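LysR family transcriptional regulator (Vibrio vulnificus, PDB 5FHK) probably acts as a DNA-binding transcription factor that controls virulence genes, this chain being its regulatory domain without the DNA-binding part. Local coordinates at residues E97-H102 / L111-I116. Sequence-based numbering, arbitrary orientation.
Sequences EDLHDH and LKWTLI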
ATOM      1  N   GLU A  97      -8.127  29.194  -2.718  1.00 41.20           N
ATOM      2  CA  GLU A  97      -6.868  29.920  -2.764  1.00 45.41           C
ATOM      3  C   GLU A  97      -6.215  30.010  -1.396  1.00 44.98           C
ATOM      4  O   GLU A  97      -5.002  30.210  -1.318  1.00 45.92           O
ATOM      5  CB  GLU A  97      -7.081  31.324  -3.337  1.00 50.90           C
ATOM      6  CG  GLU A  97      -7.039  31.374  -4.864  1.00 53.22           C
ATOM      7  CD  GLU A  97      -5.672  31.002  -5.435  1.00 56.32           C
ATOM      8  OE1 GLU A  97      -4.642  31.364  -4.825  1.00 58.12           O
ATOM      9  OE2 GLU A  97      -5.630  30.334  -6.494  1.00 57.06           O
ATOM     10  N   ASP A  98      -6.987  29.842  -0.324  1.00 43.49           N
ATOM     11  CA  ASP A  98      -6.430  29.868   1.020  1.00 41.88           C
ATOM     12  C   ASP A  98      -5.562  28.654   1.329  1.00 41.08           C
ATOM     13  O   ASP A  98      -4.906  28.640   2.375  1.00 41.92           O
ATOM     14  CB  ASP A  98      -7.558  29.979   2.041  1.00 42.20           C
ATOM     15  CG  ASP A  98      -8.393  31.244   1.865  1.00 46.24           C
ATOM     16  OD1 ASP A  98      -7.849  32.273   1.392  1.00 47.32           O
ATOM     17  OD2 ASP A  98      -9.597  31.210   2.202  1.00 48.63           O
ATOM     18  N   LEU A  99      -5.517  27.651   0.444  1.00 38.21           N
ATOM     19  CA  LEU A  99      -4.705  26.469   0.721  1.00 32.98           C
ATOM     20  C   LEU A  99      -3.230  26.821   0.895  1.00 35.93           C
ATOM     21  O   LEU A  99      -2.515  26.145   1.651  1.00 35.22           O
ATOM     22  CB  LEU A  99      -4.891  25.439  -0.384  1.00 26.35           C
ATOM     23  CG  LEU A  99      -6.321  24.908  -0.512  1.00 24.43           C
ATOM     24  CD1 LEU A  99      -6.385  23.843  -1.587  1.00 23.92           C
ATOM     25  CD2 LEU A  99      -6.786  24.361   0.817  1.00 22.41           C
ATOM     26  N   HIS A 100      -2.772  27.898   0.247  1.00 38.71           N
ATOM     27  CA  HIS A 100      -1.364  28.284   0.325  1.00 43.92           C
ATOM     28  C   HIS A 100      -0.900  28.514   1.758  1.00 45.62           C
ATOM     29  O   HIS A 100       0.263  28.256   2.079  1.00 49.41           O
ATOM     30  CB  HIS A 100      -1.132  29.532  -0.514  1.00 47.31           C
ATOM     31  CG  HIS A 100      -1.376  29.311  -1.971  1.00 51.10           C
ATOM     32  ND1 HIS A 100      -2.555  29.661  -2.593  1.00 52.58           N
ATOM     33  CD2 HIS A 100      -0.601  28.747  -2.925  1.00 52.00           C
ATOM     34  CE1 HIS A 100      -2.493  29.330  -3.871  1.00 52.66           C
ATOM     35  NE2 HIS A 100      -1.315  28.777  -4.098  1.00 52.61           N
ATOM     36  N   ASP A 101      -1.794  28.955   2.636  1.00 45.21           N
ATOM     37  CA  ASP A 101      -1.439  29.303   4.003  1.00 47.27           C
ATOM     38  C   ASP A 101      -1.689  28.170   4.990  1.00 45.29           C
ATOM     39  O   ASP A 101      -1.753  28.420   6.202  1.00 44.53           O
ATOM     40  CB  ASP A 101      -2.205  30.551   4.420  1.00 52.96           C
ATOM     41  CG  ASP A 101      -2.002  31.696   3.442  1.00 58.93           C
ATOM     42  OD1 ASP A 101      -0.836  31.935   3.055  1.00 60.84           O
ATOM     43  OD2 ASP A 101      -3.002  32.338   3.046  1.00 61.05           O
ATOM     44  N   HIS A 102      -1.811  26.931   4.499  1.00 38.89           N
ATOM     45  CA  HIS A 102      -2.110  25.770   5.319  1.00 31.83           C
ATOM     46  C   HIS A 102      -1.067  24.687   5.067  1.00 28.34           C
ATOM     47  O   HIS A 102      -0.434  24.644   4.006  1.00 23.54           O
ATOM     48  CB  HIS A 102      -3.507  25.217   5.013  1.00 29.10           C
ATOM     49  CG  HIS A 102      -4.603  25.887   5.777  1.00 31.76           C
ATOM     50  ND1 HIS A 102      -5.059  25.415   6.989  1.00 31.03           N
ATOM     51  CD2 HIS A 102      -5.333  26.995   5.507  1.00 31.89           C
ATOM     52  CE1 HIS A 102      -6.012  26.211   7.439  1.00 31.82           C
ATOM     53  NE2 HIS A 102      -6.202  27.173   6.556  1.00 32.44           N
ATOM     54  N   LEU A 111      -0.332  14.657  -6.455  1.00 32.89           N
ATOM     55  CA  LEU A 111       0.595  15.724  -6.096  1.00 34.75           C
ATOM     56  C   LEU A 111       0.135  17.071  -6.632  1.00 35.40           C
ATOM     57  O   LEU A 111       0.548  18.114  -6.108  1.00 37.15           O
ATOM     58  CB  LEU A 111       1.999  15.422  -6.617  1.00 37.99           C
ATOM     59  CG  LEU A 111       2.824  14.358  -5.881  1.00 37.09           C
ATOM     60  CD1 LEU A 111       4.341  14.650  -6.024  1.00 35.10           C
ATOM     61  CD2 LEU A 111       2.410  14.253  -4.421  1.00 34.92           C
ATOM     62  N   LYS A 112      -0.703  17.063  -7.662  1.00 33.96           N
ATOM     63  CA  LYS A 112      -1.298  18.264  -8.234  1.00 34.36           C
ATOM     64  C   LYS A 112      -2.774  18.272  -7.863  1.00 31.30           C
ATOM     65  O   LYS A 112      -3.477  17.278  -8.082  1.00 29.15           O
ATOM     66  CB  LYS A 112      -1.109  18.286  -9.754  1.00 38.03           C
ATOM     67  CG  LYS A 112      -1.594  19.554 -10.475  1.00 40.72           C
ATOM     68  CD  LYS A 112      -1.349  19.414 -11.975  1.00 44.19           C
ATOM     69  CE  LYS A 112      -2.642  19.524 -12.765  1.00 47.94           C
ATOM     70  NZ  LYS A 112      -3.609  18.448 -12.340  1.00 50.00           N
ATOM     71  N   TRP A 113      -3.233  19.361  -7.262  1.00 29.33           N
ATOM     72  CA  TRP A 113      -4.620  19.466  -6.818  1.00 30.58           C
ATOM     73  C   TRP A 113      -5.340  20.391  -7.790  1.00 33.00           C
ATOM     74  O   TRP A 113      -5.109  21.603  -7.783  1.00 33.95           O
ATOM     75  CB  TRP A 113      -4.728  20.005  -5.392  1.00 26.31           C
ATOM     76  CG  TRP A 113      -4.185  19.151  -4.309  1.00 25.56           C
ATOM     77  CD1 TRP A 113      -3.520  17.954  -4.434  1.00 25.97           C
ATOM     78  CD2 TRP A 113      -4.250  19.428  -2.908  1.00 26.31           C
ATOM     79  NE1 TRP A 113      -3.170  17.481  -3.198  1.00 26.29           N
ATOM     80  CE2 TRP A 113      -3.621  18.359  -2.242  1.00 26.10           C
ATOM     81  CE3 TRP A 113      -4.801  20.475  -2.148  1.00 25.71           C
ATOM     82  CZ2 TRP A 113      -3.516  18.306  -0.852  1.00 27.07           C
ATOM     83  CZ3 TRP A 113      -4.688  20.424  -0.759  1.00 26.56           C
ATOM     84  CH2 TRP A 113      -4.039  19.352  -0.129  1.00 27.12           C
ATOM     85  N   THR A 114      -6.210  19.822  -8.614  1.00 34.06           N
ATOM     86  CA  THR A 114      -7.031  20.575  -9.561  1.00 33.83           C
ATOM     87  C   THR A 114      -8.453  20.590  -9.028  1.00 34.84           C
ATOM     88  O   THR A 114      -9.156  19.579  -9.093  1.00 37.59           O
ATOM     89  CB  THR A 114      -6.966  19.947 -10.944  1.00 32.70           C
ATOM     90  OG1 THR A 114      -5.591  19.762 -11.296  1.00 29.10           O
ATOM     91  CG2 THR A 114      -7.670  20.837 -11.968  1.00 37.13           C
ATOM     92  N   LEU A 115      -8.879  21.739  -8.510  1.00 32.23           N
ATOM     93  CA  LEU A 115     -10.106  21.851  -7.739  1.00 29.92           C
ATOM     94  C   LEU A 115     -11.117  22.732  -8.451  1.00 32.35           C
ATOM     95  O   LEU A 115     -10.804  23.872  -8.811  1.00 38.06           O
ATOM     96  CB  LEU A 115      -9.808  22.419  -6.353  1.00 26.89           C
ATOM     97  CG  LEU A 115      -8.887  21.491  -5.559  1.00 24.35           C
ATOM     98  CD1 LEU A 115      -8.655  22.060  -4.187  1.00 24.37           C
ATOM     99  CD2 LEU A 115      -9.505  20.088  -5.439  1.00 20.24           C
ATOM    100  N   ILE A 116     -12.329  22.207  -8.623  1.00 28.03           N
ATOM    101  CA  ILE A 116     -13.446  22.930  -9.215  1.00 31.78           C
ATOM    102  C   ILE A 116     -14.473  23.187  -8.119  1.00 32.55           C
ATOM    103  O   ILE A 116     -14.585  22.422  -7.155  1.00 31.38           O
ATOM    104  CB  ILE A 116     -14.086  22.159 -10.392  1.00 34.76           C
ATOM    105  CG1 ILE A 116     -14.996  21.035  -9.870  1.00 35.57           C
ATOM    106  CG2 ILE A 116     -13.017  21.578 -11.308  1.00 35.44           C
ATOM    107  CD1 ILE A 116     -16.128  20.630 -10.821  1.00 38.15           C
TER
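Leu99 meets Trp113 and Leu115 through one methyl group. Its CD1 lies at the edge of the indole, near the ring plane, 3.8 Å from CE3 of Trp113. The same Leu99 CD1 meets Leu115 CD1 tip to tip at 3.9 Å. CG of Leu99 stands anti to the carbonyl carbon (chi1 -63°), and CD1 continues the chain outward (chi2 -177°), which brings that methyl to both partners. All three side chains are buried, and the contact is purely apolar and small. The backbones stay well apart, with 10.3 Å between CA of Leu99 and CA of Trp113.

Away from this methyl cluster each segment is looser and more open to solvent. His100 is exposed and folds back on its own turn, where ND1 donates to Glu97 O at 2.8 Å. Just before the strand, Lys112 is exposed, and its NZ hydrogen-bonds Thr114 OG1 at 2.6 Å.

The contact lies in the LysR regulatory domain, of the periplasmic-binding-protein type. Leu99, in a 3-10 turn before strand 104-107, also rests on Asn125. Strand 113-117 is the middle of a small antiparallel sheet, between 122-125 and 173-174. Trp113 packs on Ile149 and Leu151 of strand 149-153, and with Leu115 on Leu80 of strand 68-82.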